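Local coordinates for protein family 88 glycosyl hydrolase (Bacteroides thetaiotaomicron, PDB 5NOA) that probably hydrolyses unsaturated uronic sugars off oligosaccharides made by polysaccharide lyases, in gum arabic breakdown by a gut bacterium, at residues D57-H62 with Y117-Q122. Sequence-based numbering, arbitrary orientation.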
ATOM      1  N   ASP A  57      -6.603   7.850  -2.846  1.00  7.70           N
ATOM      2  CA  ASP A  57      -5.476   8.617  -2.304  1.00  7.77           C
ATOM      3  C   ASP A  57      -5.752   8.981  -0.834  1.00  7.47           C
ATOM      4  O   ASP A  57      -4.873   8.838   0.018  1.00  8.28           O
ATOM      5  CB  ASP A  57      -5.164   9.808  -3.200  1.00  9.96           C
ATOM      6  CG  ASP A  57      -6.352  10.783  -3.421  1.00 12.66           C
ATOM      7  OD1 ASP A  57      -7.547  10.361  -3.536  1.00 20.18           O
ATOM      8  OD2 ASP A  57      -6.079  11.996  -3.513  1.00 15.83           O
ATOM      9  N   ASN A  58      -6.972   9.419  -0.545  1.00  7.22           N
ATOM     10  CA  ASN A  58      -7.350   9.675   0.845  1.00  7.70           C
ATOM     11  C   ASN A  58      -7.403   8.378   1.612  1.00  7.61           C
ATOM     12  O   ASN A  58      -6.935   8.289   2.764  1.00  7.28           O
ATOM     13  CB  ASN A  58      -8.698  10.378   0.917  1.00  9.25           C
ATOM     14  CG  ASN A  58      -8.657  11.781   0.404  1.00 10.98           C
ATOM     15  OD1 ASN A  58      -7.617  12.435   0.419  1.00 14.07           O
ATOM     16  ND2 ASN A  58      -9.801  12.255  -0.045  1.00 11.93           N
ATOM     17  N   ALA A  59      -7.943   7.337   0.995  1.00  7.12           N
ATOM     18  CA  ALA A  59      -8.068   6.051   1.667  1.00  7.44           C
ATOM     19  C   ALA A  59      -6.717   5.441   2.026  1.00  7.05           C
ATOM     20  O   ALA A  59      -6.580   4.767   3.050  1.00  7.68           O
ATOM     21  CB  ALA A  59      -8.895   5.101   0.841  1.00  7.17           C
ATOM     22  N   ALA A  60      -5.715   5.665   1.180  1.00  6.92           N
ATOM     23  CA  ALA A  60      -4.381   5.157   1.440  1.00  7.23           C
ATOM     24  C   ALA A  60      -3.787   5.828   2.660  1.00  7.45           C
ATOM     25  O   ALA A  60      -3.158   5.175   3.492  1.00  8.42           O
ATOM     26  CB  ALA A  60      -3.489   5.304   0.206  1.00  8.10           C
ATOM     27  N   TYR A  61      -3.950   7.146   2.785  1.00  6.76           N
ATOM     28  CA  TYR A  61      -3.562   7.844   4.001  1.00  6.97           C
ATOM     29  C   TYR A  61      -4.190   7.154   5.210  1.00  6.85           C
ATOM     30  O   TYR A  61      -3.505   6.892   6.205  1.00  6.57           O
ATOM     31  CB  TYR A  61      -3.939   9.349   3.973  1.00  7.15           C
ATOM     32  CG  TYR A  61      -3.841   9.906   5.360  1.00  6.85           C
ATOM     33  CD1 TYR A  61      -2.613  10.170   5.955  1.00  7.86           C
ATOM     34  CD2 TYR A  61      -4.967  10.004   6.165  1.00  7.00           C
ATOM     35  CE1 TYR A  61      -2.514  10.537   7.295  1.00  8.21           C
ATOM     36  CE2 TYR A  61      -4.870  10.382   7.482  1.00  7.56           C
ATOM     37  CZ  TYR A  61      -3.653  10.631   8.052  1.00  7.26           C
ATOM     38  OH  TYR A  61      -3.594  10.968   9.398  1.00  9.36           O
ATOM     39  N   HIS A  62      -5.488   6.868   5.146  1.00  6.53           N
ATOM     40  CA  HIS A  62      -6.170   6.298   6.296  1.00  6.59           C
ATOM     41  C   HIS A  62      -5.636   4.934   6.686  1.00  6.49           C
ATOM     42  O   HIS A  62      -5.628   4.605   7.872  1.00  7.28           O
ATOM     43  CB  HIS A  62      -7.693   6.331   6.115  1.00  6.38           C
ATOM     44  CG  HIS A  62      -8.244   7.692   6.369  1.00  6.39           C
ATOM     45  ND1 HIS A  62      -8.464   8.158   7.652  1.00  7.65           N
ATOM     46  CD2 HIS A  62      -8.470   8.728   5.516  1.00  6.78           C
ATOM     47  CE1 HIS A  62      -8.813   9.430   7.561  1.00  8.02           C
ATOM     48  NE2 HIS A  62      -8.835   9.802   6.289  1.00  7.87           N
ATOM     49  N   TYR A 117     -11.944   2.620  -5.373  1.00  7.55           N
ATOM     50  CA  TYR A 117     -13.101   2.945  -4.554  1.00  7.33           C
ATOM     51  C   TYR A 117     -13.437   1.874  -3.548  1.00  6.98           C
ATOM     52  O   TYR A 117     -14.526   1.913  -2.927  1.00  8.58           O
ATOM     53  CB  TYR A 117     -14.313   3.341  -5.412  1.00  8.62           C
ATOM     54  CG  TYR A 117     -14.493   4.816  -5.584  1.00  8.11           C
ATOM     55  CD1 TYR A 117     -14.564   5.663  -4.480  1.00  8.63           C
ATOM     56  CD2 TYR A 117     -14.644   5.337  -6.856  1.00 10.09           C
ATOM     57  CE1 TYR A 117     -14.782   7.028  -4.654  1.00 10.48           C
ATOM     58  CE2 TYR A 117     -14.864   6.687  -7.032  1.00 11.64           C
ATOM     59  CZ  TYR A 117     -14.936   7.521  -5.930  1.00 11.62           C
ATOM     60  OH  TYR A 117     -15.108   8.869  -6.121  1.00 15.08           O
ATOM     61  N   GLN A 118     -12.521   0.932  -3.337  1.00  6.52           N
ATOM     62  CA  GLN A 118     -12.711  -0.133  -2.371  1.00  6.71           C
ATOM     63  C   GLN A 118     -11.686  -0.157  -1.252  1.00  6.68           C
ATOM     64  O   GLN A 118     -11.914  -0.783  -0.227  1.00  7.38           O
ATOM     65  CB  GLN A 118     -12.733  -1.468  -3.109  1.00  7.02           C
ATOM     66  CG  GLN A 118     -13.843  -1.573  -4.147  1.00  6.83           C
ATOM     67  CD  GLN A 118     -13.788  -2.842  -4.941  1.00  6.85           C
ATOM     68  OE1 GLN A 118     -12.736  -3.466  -5.049  1.00  9.00           O
ATOM     69  NE2 GLN A 118     -14.920  -3.228  -5.554  1.00  7.93           N
ATOM     70  N   ILE A 119     -10.555   0.534  -1.434  1.00  6.27           N
ATOM     71  CA  ILE A 119      -9.584   0.583  -0.356  1.00  6.96           C
ATOM     72  C   ILE A 119     -10.163   1.212   0.891  1.00  6.37           C
ATOM     73  O   ILE A 119      -9.767   0.845   2.010  1.00  7.35           O
ATOM     74  CB  ILE A 119      -8.257   1.233  -0.798  1.00  6.64           C
ATOM     75  CG1 ILE A 119      -7.353   1.563   0.420  1.00  7.16           C
ATOM     76  CG2 ILE A 119      -8.466   2.459  -1.663  1.00  6.68           C
ATOM     77  CD1 ILE A 119      -5.927   1.979   0.067  1.00  7.65           C
ATOM     78  N   CYS A 120     -11.115   2.135   0.760  1.00  6.29           N
ATOM     79  CA  CYS A 120     -11.785   2.671   1.952  1.00  7.10           C
ATOM     80  C   CYS A 120     -12.351   1.565   2.860  1.00  7.30           C
ATOM     81  O   CYS A 120     -12.403   1.739   4.065  1.00  7.81           O
ATOM     82  CB  CYS A 120     -12.869   3.662   1.532  1.00  7.76           C
ATOM     83  SG  CYS A 120     -14.193   2.998   0.521  1.00  9.20           S
ATOM     84  N   PHE A 121     -12.783   0.454   2.267  1.00  6.83           N
ATOM     85  CA  PHE A 121     -13.323  -0.644   3.040  1.00  6.99           C
ATOM     86  C   PHE A 121     -12.325  -1.205   4.034  1.00  7.02           C
ATOM     87  O   PHE A 121     -12.746  -1.781   5.044  1.00  7.98           O
ATOM     88  CB  PHE A 121     -13.822  -1.781   2.125  1.00  6.90           C
ATOM     89  CG  PHE A 121     -14.859  -1.405   1.073  1.00  7.97           C
ATOM     90  CD1 PHE A 121     -15.669  -0.293   1.195  1.00  8.85           C
ATOM     91  CD2 PHE A 121     -15.066  -2.258  -0.023  1.00  7.35           C
ATOM     92  CE1 PHE A 121     -16.644  -0.016   0.232  1.00  9.60           C
ATOM     93  CE2 PHE A 121     -16.022  -1.997  -0.959  1.00  8.31           C
ATOM     94  CZ  PHE A 121     -16.817  -0.873  -0.841  1.00  9.49           C
ATOM     95  N   GLN A 122     -11.016  -1.077   3.752  1.00  7.00           N
ATOM     96  CA  GLN A 122     -10.020  -1.524   4.731  1.00  6.93           C
ATOM     97  C   GLN A 122     -10.178  -0.790   6.054  1.00  7.23           C
ATOM     98  O   GLN A 122     -10.115  -1.380   7.143  1.00  8.65           O
ATOM     99  CB  GLN A 122      -8.603  -1.324   4.223  1.00  6.94           C
ATOM    100  CG  GLN A 122      -8.287  -2.100   2.959  1.00  7.60           C
ATOM    101  CD  GLN A 122      -6.829  -2.000   2.558  1.00  8.34           C
ATOM    102  OE1 GLN A 122      -5.940  -1.954   3.432  1.00  9.10           O
ATOM    103  NE2 GLN A 122      -6.548  -2.020   1.257  1.00  8.61           N
TER
HETATM  104  O   HOH W   1      -8.785   3.030   3.771  1.00  9.09           O
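Ala-59 and Ala-60 meet Ile-119 and Cys-120 in a small, buried apolar contact between an early turn of helix 56-72 and the region where helix 120-130 begins, within what is probably the helical-hairpin (α/α)6 barrel of the family 88 fold. The closeness of the backbones is the first evidence: Ala-59 CA and Cys-120 CA are 5.0 Å apart, close enough for the Ala-59 methyl to fill the space. That methyl, Ala-59 CB, points at the other segment and touches Ile-119 CG2 at 3.7 Å; it also abuts the backbone, with Cys-120 N 3.7 Å from Ala-59 CB, and lies 4.3 Å from Cys-120 CB. Ile-119 supplies the longer reach. Its CG1 is anti to the backbone N (chi1 167°) and the chain stays extended (chi2 170°), which carries CD1 past Ala-59 to the main chain of Ala-60, with Ile-119 CD1 3.8 Å from Ala-60 CA. No direct hydrogen bond crosses; instead one water donates to both Ala-59 O (2.9 Å) and Ile-119 O (3.0 Å), tying the two buried carbonyls together. Cutting Ile-119 back to an alanine is likely to leave Ala-59 CB and the Ala-60 main chain without its methyls, opening a gap. Trp-84 of helix 75-87 packs on both Ala-59 and Cys-120, while Tyr-163 and Met-164 of helix 160-176 touch Ile-119, so these two helices flank the junction.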